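Local coordinates for 7beta-hydroxysteroid dehydrogenase (Collinsella aerofaciens, PDB 5FYD), which reduces 7-oxolithocholate to ursodeoxycholate with NADPH, as a homodimeric short-chain dehydrogenase that probably contributes to ursodeoxycholate formation in the human colon, at residues F119-F123 against F162-T167; V138-M144 against D180-L186. One frame throughout, in Å; residues are numbered along the deposited sequence.

Interaction 1 (F119-F123 against F162-T167); sequences FLKCF and FILKMT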
ATOM      1  N   PHE A 119      18.257 -12.125  -6.759  1.00 10.25           N
ATOM      2  CA  PHE A 119      18.350 -12.906  -5.528  1.00  9.84           C
ATOM      3  C   PHE A 119      19.450 -13.968  -5.612  1.00  9.90           C
ATOM      4  O   PHE A 119      20.374 -13.965  -4.789  1.00  9.70           O
ATOM      5  CB  PHE A 119      17.026 -13.581  -5.199  1.00  9.73           C
ATOM      6  CG  PHE A 119      17.171 -14.708  -4.235  1.00 10.01           C
ATOM      7  CD1 PHE A 119      17.564 -14.461  -2.915  1.00 10.64           C
ATOM      8  CD2 PHE A 119      16.988 -16.019  -4.633  1.00  9.83           C
ATOM      9  CE1 PHE A 119      17.716 -15.494  -2.023  1.00 10.52           C
ATOM     10  CE2 PHE A 119      17.142 -17.060  -3.728  1.00 10.02           C
ATOM     11  CZ  PHE A 119      17.516 -16.800  -2.419  1.00 10.33           C
ATOM     12  N   LEU A 120      19.348 -14.855  -6.600  1.00 10.04           N
ATOM     13  CA  LEU A 120      20.286 -15.968  -6.676  1.00 10.62           C
ATOM     14  C   LEU A 120      21.709 -15.521  -7.037  1.00 10.50           C
ATOM     15  O   LEU A 120      22.651 -16.100  -6.534  1.00 10.29           O
ATOM     16  CB  LEU A 120      19.812 -17.058  -7.633  1.00 11.47           C
ATOM     17  CG  LEU A 120      20.535 -18.402  -7.412  1.00 12.28           C
ATOM     18  CD1 LEU A 120      20.275 -19.029  -6.039  1.00 12.76           C
ATOM     19  CD2 LEU A 120      20.134 -19.394  -8.494  1.00 13.06           C
ATOM     20  N   LYS A 121      21.856 -14.529  -7.914  1.00 10.66           N
ATOM     21  CA  LYS A 121      23.181 -14.000  -8.235  1.00 11.44           C
ATOM     22  C   LYS A 121      23.871 -13.531  -6.963  1.00 11.22           C
ATOM     23  O   LYS A 121      25.034 -13.870  -6.718  1.00 11.29           O
ATOM     24  CB  LYS A 121      23.090 -12.838  -9.240  1.00 12.36           C
ATOM     25  CG  LYS A 121      22.808 -13.281 -10.667  1.00 13.26           C
ATOM     26  CD  LYS A 121      22.811 -12.082 -11.604  1.00 14.00           C
ATOM     27  CE  LYS A 121      22.865 -12.521 -13.056  1.00 14.86           C
ATOM     28  NZ  LYS A 121      23.055 -11.312 -13.913  1.00 15.54           N
ATOM     29  N   CYS A 122      23.136 -12.771  -6.151  1.00 11.22           N
ATOM     30  CA  CYS A 122      23.695 -12.252  -4.915  1.00 11.52           C
ATOM     31  C   CYS A 122      23.992 -13.385  -3.959  1.00 11.19           C
ATOM     32  O   CYS A 122      25.075 -13.438  -3.385  1.00 11.94           O
ATOM     33  CB  CYS A 122      22.767 -11.221  -4.281  1.00 11.67           C
ATOM     34  SG  CYS A 122      22.706  -9.675  -5.197  1.00 13.42           S
ATOM     35  N   PHE A 123      23.037 -14.291  -3.775  1.00 10.31           N
ATOM     36  CA  PHE A 123      23.210 -15.397  -2.817  1.00 10.68           C
ATOM     37  C   PHE A 123      24.428 -16.240  -3.211  1.00 11.22           C
ATOM     38  O   PHE A 123      25.253 -16.570  -2.369  1.00 11.10           O
ATOM     39  CB  PHE A 123      21.972 -16.270  -2.818  1.00 10.24           C
ATOM     40  CG  PHE A 123      21.777 -17.178  -1.617  1.00 10.09           C
ATOM     41  CD1 PHE A 123      22.518 -17.103  -0.441  1.00 10.20           C
ATOM     42  CD2 PHE A 123      20.730 -18.101  -1.679  1.00  9.80           C
ATOM     43  CE1 PHE A 123      22.260 -17.966   0.609  1.00 10.04           C
ATOM     44  CE2 PHE A 123      20.444 -18.939  -0.631  1.00  9.72           C
ATOM     45  CZ  PHE A 123      21.211 -18.871   0.522  1.00  9.91           C
ATOM     46  N   PHE A 162      10.618 -19.720  -4.023  1.00  9.59           N
ATOM     47  CA  PHE A 162      11.969 -19.964  -4.555  1.00  9.40           C
ATOM     48  C   PHE A 162      13.018 -19.558  -3.514  1.00  9.19           C
ATOM     49  O   PHE A 162      13.942 -20.324  -3.176  1.00  9.27           O
ATOM     50  CB  PHE A 162      12.172 -19.188  -5.853  1.00  9.42           C
ATOM     51  CG  PHE A 162      13.457 -19.503  -6.544  1.00  9.77           C
ATOM     52  CD1 PHE A 162      14.629 -18.866  -6.190  1.00  9.90           C
ATOM     53  CD2 PHE A 162      13.486 -20.478  -7.538  1.00 10.22           C
ATOM     54  CE1 PHE A 162      15.815 -19.165  -6.830  1.00  9.94           C
ATOM     55  CE2 PHE A 162      14.652 -20.783  -8.173  1.00 10.08           C
ATOM     56  CZ  PHE A 162      15.820 -20.120  -7.836  1.00 10.07           C
ATOM     57  N   ILE A 163      12.857 -18.353  -2.968  1.00  9.59           N
ATOM     58  CA  ILE A 163      13.786 -17.851  -1.947  1.00  9.55           C
ATOM     59  C   ILE A 163      13.765 -18.771  -0.722  1.00  9.41           C
ATOM     60  O   ILE A 163      14.818 -19.122  -0.185  1.00  9.86           O
ATOM     61  CB  ILE A 163      13.445 -16.403  -1.531  1.00  9.60           C
ATOM     62  CG1 ILE A 163      13.710 -15.455  -2.711  1.00  9.70           C
ATOM     63  CG2 ILE A 163      14.211 -15.996  -0.277  1.00  9.72           C
ATOM     64  CD1 ILE A 163      13.195 -14.047  -2.534  1.00  9.88           C
ATOM     65  N   LEU A 164      12.563 -19.171  -0.299  1.00  9.41           N
ATOM     66  CA  LEU A 164      12.417 -20.042   0.871  1.00  9.34           C
ATOM     67  C   LEU A 164      13.176 -21.361   0.658  1.00  9.24           C
ATOM     68  O   LEU A 164      14.065 -21.731   1.440  1.00  8.96           O
ATOM     69  CB  LEU A 164      10.947 -20.329   1.129  1.00  9.84           C
ATOM     70  CG  LEU A 164      10.601 -21.308   2.245  1.00  9.97           C
ATOM     71  CD1 LEU A 164      11.099 -20.905   3.626  1.00 10.54           C
ATOM     72  CD2 LEU A 164       9.099 -21.491   2.237  1.00 10.94           C
ATOM     73  N   LYS A 165      12.815 -22.065  -0.390  1.00  9.37           N
ATOM     74  CA  LYS A 165      13.383 -23.393  -0.607  1.00  9.96           C
ATOM     75  C   LYS A 165      14.879 -23.369  -0.941  1.00 10.19           C
ATOM     76  O   LYS A 165      15.624 -24.268  -0.508  1.00  9.60           O
ATOM     77  CB  LYS A 165      12.587 -24.178  -1.647  1.00 10.27           C
ATOM     78  CG  LYS A 165      11.136 -24.460  -1.258  1.00 11.31           C
ATOM     79  CD  LYS A 165      10.987 -25.351  -0.041  1.00 11.87           C
ATOM     80  CE  LYS A 165       9.718 -25.036   0.739  1.00 12.31           C
ATOM     81  NZ  LYS A 165       9.737 -25.709   2.034  1.00 12.38           N
ATOM     82  N   MET A 166      15.334 -22.364  -1.691  1.00  9.95           N
ATOM     83  CA  MET A 166      16.759 -22.228  -1.959  1.00 10.02           C
ATOM     84  C   MET A 166      17.509 -21.999  -0.656  1.00  9.83           C
ATOM     85  O   MET A 166      18.555 -22.583  -0.423  1.00  9.56           O
ATOM     86  CB  MET A 166      17.052 -21.079  -2.928  1.00 10.09           C
ATOM     87  CG  MET A 166      18.513 -21.063  -3.397  1.00 10.94           C
ATOM     88  SD  MET A 166      18.781 -22.471  -4.515  1.00 12.31           S
ATOM     89  CE  MET A 166      20.548 -22.662  -4.472  1.00 12.23           C
ATOM     90  N   THR A 167      16.984 -21.107   0.196  1.00  9.50           N
ATOM     91  CA  THR A 167      17.686 -20.757   1.436  1.00  9.69           C
ATOM     92  C   THR A 167      17.644 -21.909   2.431  1.00  9.89           C
ATOM     93  O   THR A 167      18.632 -22.155   3.124  1.00 10.21           O
ATOM     94  CB  THR A 167      17.162 -19.452   2.038  1.00  9.54           C
ATOM     95  OG1 THR A 167      17.213 -18.429   1.043  1.00  9.83           O
ATOM     96  CG2 THR A 167      18.012 -19.016   3.229  1.00  9.70           C
TER
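Two hydrogen bonds grip Thr167 OG1 where it meets the aromatic rings of the neighbouring helix, 3.7 Å from Phe123 CE2 and 3.8 Å from Phe119 CZ. The hydroxyl donates to the carbonyl one turn back, with Thr167 OG1 2.8 Å from Ile163 O and on the face of that carbonyl opposite to Thr167 N; it is also bonded to Asn140 ND2 on the sheet. With CG anti to the backbone N (chi1 162°), Phe119 reaches across as a knob into a hole lined by Phe162, Ile163, Met166 and Thr167. Ile163 CG1 sits over the centre of the Phe119 ring, 3.7 Å from its centroid, in a CH-pi contact, while Phe162 CE1 meets the ring edge in plane. Segments 119-123 and 162-167, their axes 25° from parallel, pack side by side on one face of the Rossmann-fold sheet. Replacing Phe119 by an alanine is likely to leave the hole unfilled and to deprive Ile163 CG1 of the ring it lies over. Farther out, the bent chain of Met166 crosses Leu120 at about a right angle, bringing Met166 CG to 3.8 Å from Leu120 CD1, and the same CG lies at the edge of the Phe123 ring.

Interaction 2 (V138-M144 against D180-L186); sequences VINVSSM and DVEVITL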
ATOM      1  N   VAL A 138      24.048 -15.327   6.330  1.00 11.38           N
ATOM      2  CA  VAL A 138      23.022 -14.879   5.415  1.00 11.04           C
ATOM      3  C   VAL A 138      21.677 -15.069   6.093  1.00 11.04           C
ATOM      4  O   VAL A 138      21.403 -16.151   6.620  1.00 11.64           O
ATOM      5  CB  VAL A 138      23.005 -15.694   4.110  1.00 11.16           C
ATOM      6  CG1 VAL A 138      21.869 -15.210   3.181  1.00 11.42           C
ATOM      7  CG2 VAL A 138      24.349 -15.603   3.409  1.00 11.58           C
ATOM      8  N   ILE A 139      20.846 -14.034   6.080  1.00 10.49           N
ATOM      9  CA  ILE A 139      19.426 -14.175   6.451  1.00 11.05           C
ATOM     10  C   ILE A 139      18.624 -13.653   5.298  1.00 10.75           C
ATOM     11  O   ILE A 139      18.662 -12.471   5.020  1.00 11.57           O
ATOM     12  CB  ILE A 139      19.056 -13.391   7.732  1.00 11.16           C
ATOM     13  CG1 ILE A 139      19.862 -13.911   8.928  1.00 11.66           C
ATOM     14  CG2 ILE A 139      17.540 -13.479   7.996  1.00 11.07           C
ATOM     15  CD1 ILE A 139      19.700 -13.059  10.179  1.00 12.67           C
ATOM     16  N   ASN A 140      17.916 -14.531   4.606  1.00 10.30           N
ATOM     17  CA  ASN A 140      17.059 -14.101   3.525  1.00 10.19           C
ATOM     18  C   ASN A 140      15.618 -14.057   3.994  1.00 10.28           C
ATOM     19  O   ASN A 140      15.212 -14.796   4.884  1.00 10.90           O
ATOM     20  CB  ASN A 140      17.199 -15.005   2.310  1.00 10.04           C
ATOM     21  CG  ASN A 140      18.557 -14.924   1.691  1.00 10.32           C
ATOM     22  OD1 ASN A 140      19.174 -13.856   1.643  1.00  9.85           O
ATOM     23  ND2 ASN A 140      19.051 -16.060   1.203  1.00 10.12           N
ATOM     24  N   VAL A 141      14.846 -13.171   3.384  1.00 10.32           N
ATOM     25  CA  VAL A 141      13.471 -12.918   3.791  1.00 10.46           C
ATOM     26  C   VAL A 141      12.494 -13.544   2.807  1.00 10.34           C
ATOM     27  O   VAL A 141      12.538 -13.271   1.602  1.00 10.14           O
ATOM     28  CB  VAL A 141      13.248 -11.408   3.913  1.00 10.93           C
ATOM     29  CG1 VAL A 141      11.807 -11.098   4.311  1.00 12.07           C
ATOM     30  CG2 VAL A 141      14.236 -10.839   4.911  1.00 11.16           C
ATOM     31  N   SER A 142      11.640 -14.420   3.317  1.00 10.77           N
ATOM     32  CA  SER A 142      10.503 -14.930   2.560  1.00 11.13           C
ATOM     33  C   SER A 142       9.173 -14.402   3.107  1.00 11.85           C
ATOM     34  O   SER A 142       9.127 -13.508   3.981  1.00 11.55           O
ATOM     35  CB  SER A 142      10.556 -16.459   2.520  1.00 11.42           C
ATOM     36  OG  SER A 142       9.640 -16.974   1.569  1.00 11.42           O
ATOM     37  N   SER A 143       8.083 -14.967   2.590  1.00 12.53           N
ATOM     38  CA  SER A 143       6.741 -14.533   2.921  1.00 13.43           C
ATOM     39  C   SER A 143       5.861 -15.738   3.068  1.00 13.53           C
ATOM     40  O   SER A 143       6.068 -16.759   2.382  1.00 13.18           O
ATOM     41  CB  SER A 143       6.212 -13.678   1.790  1.00 14.68           C
ATOM     42  OG  SER A 143       4.870 -13.315   2.042  1.00 15.81           O
ATOM     43  N   MET A 144       4.876 -15.638   3.956  1.00 13.29           N
ATOM     44  CA  MET A 144       3.863 -16.661   4.103  1.00 13.66           C
ATOM     45  C   MET A 144       3.137 -17.002   2.787  1.00 12.72           C
ATOM     46  O   MET A 144       2.697 -18.136   2.640  1.00 12.13           O
ATOM     47  CB  MET A 144       2.875 -16.276   5.221  1.00 15.62           C
ATOM     48  CG  MET A 144       3.479 -16.586   6.590  1.00 17.13           C
ATOM     49  SD  MET A 144       2.521 -15.892   7.925  1.00 21.19           S
ATOM     50  CE  MET A 144       1.072 -16.940   7.845  1.00 20.26           C
ATOM     51  N   ASP A 180      26.681 -19.252   8.705  1.00 12.10           N
ATOM     52  CA  ASP A 180      25.340 -19.455   9.281  1.00 12.21           C
ATOM     53  C   ASP A 180      24.291 -18.861   8.342  1.00 11.86           C
ATOM     54  O   ASP A 180      24.335 -17.684   8.039  1.00 12.47           O
ATOM     55  CB  ASP A 180      25.214 -18.793  10.647  1.00 13.49           C
ATOM     56  CG  ASP A 180      26.101 -19.436  11.705  1.00 14.62           C
ATOM     57  OD1 ASP A 180      26.361 -20.658  11.624  1.00 16.16           O
ATOM     58  OD2 ASP A 180      26.555 -18.701  12.612  1.00 15.97           O
ATOM     59  N   VAL A 181      23.354 -19.687   7.889  1.00 11.38           N
ATOM     60  CA  VAL A 181      22.343 -19.263   6.947  1.00 11.19           C
ATOM     61  C   VAL A 181      20.977 -19.571   7.518  1.00 10.95           C
ATOM     62  O   VAL A 181      20.781 -20.608   8.135  1.00 11.27           O
ATOM     63  CB  VAL A 181      22.558 -19.924   5.562  1.00 11.06           C
ATOM     64  CG1 VAL A 181      21.412 -19.634   4.579  1.00 11.40           C
ATOM     65  CG2 VAL A 181      23.871 -19.453   4.985  1.00 11.16           C
ATOM     66  N   GLU A 182      20.050 -18.653   7.326  1.00 10.72           N
ATOM     67  CA  GLU A 182      18.678 -18.768   7.806  1.00 10.91           C
ATOM     68  C   GLU A 182      17.744 -18.101   6.818  1.00 10.84           C
ATOM     69  O   GLU A 182      18.111 -17.116   6.183  1.00 10.56           O
ATOM     70  CB  GLU A 182      18.541 -18.097   9.165  1.00 11.37           C
ATOM     71  CG  GLU A 182      17.191 -18.253   9.864  1.00 12.05           C
ATOM     72  CD  GLU A 182      17.029 -17.243  10.987  1.00 12.63           C
ATOM     73  OE1 GLU A 182      18.030 -16.953  11.695  1.00 12.38           O
ATOM     74  OE2 GLU A 182      15.918 -16.700  11.120  1.00 13.24           O
ATOM     75  N   VAL A 183      16.560 -18.659   6.673  1.00 10.25           N
ATOM     76  CA  VAL A 183      15.448 -17.927   6.065  1.00 10.86           C
ATOM     77  C   VAL A 183      14.408 -17.601   7.117  1.00 10.84           C
ATOM     78  O   VAL A 183      14.020 -18.460   7.915  1.00 11.17           O
ATOM     79  CB  VAL A 183      14.834 -18.641   4.845  1.00 10.67           C
ATOM     80  CG1 VAL A 183      14.490 -20.107   5.103  1.00 11.08           C
ATOM     81  CG2 VAL A 183      13.612 -17.875   4.308  1.00 10.81           C
ATOM     82  N   ILE A 184      13.960 -16.349   7.112  1.00 11.68           N
ATOM     83  CA  ILE A 184      12.883 -15.907   7.989  1.00 12.66           C
ATOM     84  C   ILE A 184      11.695 -15.580   7.093  1.00 12.20           C
ATOM     85  O   ILE A 184      11.812 -14.766   6.178  1.00 12.06           O
ATOM     86  CB  ILE A 184      13.276 -14.725   8.895  1.00 13.52           C
ATOM     87  CG1 ILE A 184      12.106 -14.380   9.838  1.00 15.17           C
ATOM     88  CG2 ILE A 184      13.709 -13.475   8.126  1.00 13.34           C
ATOM     89  CD1 ILE A 184      12.340 -14.735  11.269  1.00 16.11           C
ATOM     90  N   THR A 185      10.557 -16.195   7.389  1.00 11.88           N
ATOM     91  CA  THR A 185       9.343 -16.052   6.608  1.00 12.43           C
ATOM     92  C   THR A 185       8.374 -15.114   7.339  1.00 12.66           C
ATOM     93  O   THR A 185       7.976 -15.387   8.479  1.00 12.22           O
ATOM     94  CB  THR A 185       8.712 -17.432   6.360  1.00 13.66           C
ATOM     95  OG1 THR A 185       9.594 -18.209   5.524  1.00 13.49           O
ATOM     96  CG2 THR A 185       7.381 -17.298   5.698  1.00 13.94           C
ATOM     97  N   LEU A 186       8.014 -14.009   6.686  1.00 12.39           N
ATOM     98  CA  LEU A 186       7.227 -12.951   7.314  1.00 14.18           C
ATOM     99  C   LEU A 186       5.775 -13.074   6.928  1.00 15.64           C
ATOM    100  O   LEU A 186       5.454 -13.515   5.837  1.00 17.45           O
ATOM    101  CB  LEU A 186       7.715 -11.594   6.859  1.00 14.49           C
ATOM    102  CG  LEU A 186       9.214 -11.334   7.030  1.00 14.62           C
ATOM    103  CD1 LEU A 186       9.530  -9.882   6.682  1.00 16.19           C
ATOM    104  CD2 LEU A 186       9.679 -11.705   8.417  1.00 14.83           C
TER
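Val138 N and Asp180 O, 2.9 Å apart, begin a ladder of seven backbone hydrogen bonds that joins the two parallel strands. The even-numbered residues of 138-144 supply every rung from their side, pairing with alternate residues of 180-186. Midway, Ile184 N approaches Asn140 O almost in line with the carbonyl bond, whereas Leu186 N stands 50° out of the carbonyl plane of Ser142. The last rung, Met144 N to Leu186 O, carries the pairing past the end of the first strand and ties down the residue after Ser143, the inferred transition-state stabiliser. There Thr185 CG2 presses on the backbone, 3.4 Å from Ser143 C, and its OG1 lies 3.6 Å from Ser142 CB.

Leu186 leans back over the first strand. Its CB lies 3.7 Å from Ser142 O; with CG beside its own backbone N (chi1 -53°), that carbon stays equally near the same oxygen and also meets Val141 CG1. From there CD1 reaches 3.5 Å from Val141 CG1, a close apolar contact. On the same face, Ile184 CG2 lies alongside Ile139 CG2 at 3.8 Å.

This parallel pair belongs to the central sheet of the Rossmann fold. Val138, Asn140, Ser142, Val183 and Thr185 face helices 105-132 and 154-173, and Ser142 OG bonds to Lys160 O. Ser143 OG pairs with Thr145 OG1, and Pro199 of the second subunit packs on Ser143. The opposite face, with Ile139, Glu182 and Leu186, lies under helix 214-224, while strands 85-90 and 230-232 flank the pair on either side.

Overall arrangement
From the N terminus, the chain reaches 119-123 in helix 105-132, then returns to the sheet in strand 136-143, which holds 138-144. Helix 154-173 follows, and its segment 162-167 closes interaction 1 over 38 intervening residues. The chain runs back into the sheet at 180-186, closing interaction 2 over 35. The segments alternate, so the two loops cross rather than nest. Strand 136-143, helix 154-173 and strand 179-186 form a beta-alpha-beta crossover of the Rossmann fold, with interaction 2 joining its strands and interaction 1 packing its helix against helix 105-132. The contacts touch directly: Phe119 CE1 lies 3.5 Å from Asn140 ND2, and Thr167 CG2 3.6 Å from Val183 CB.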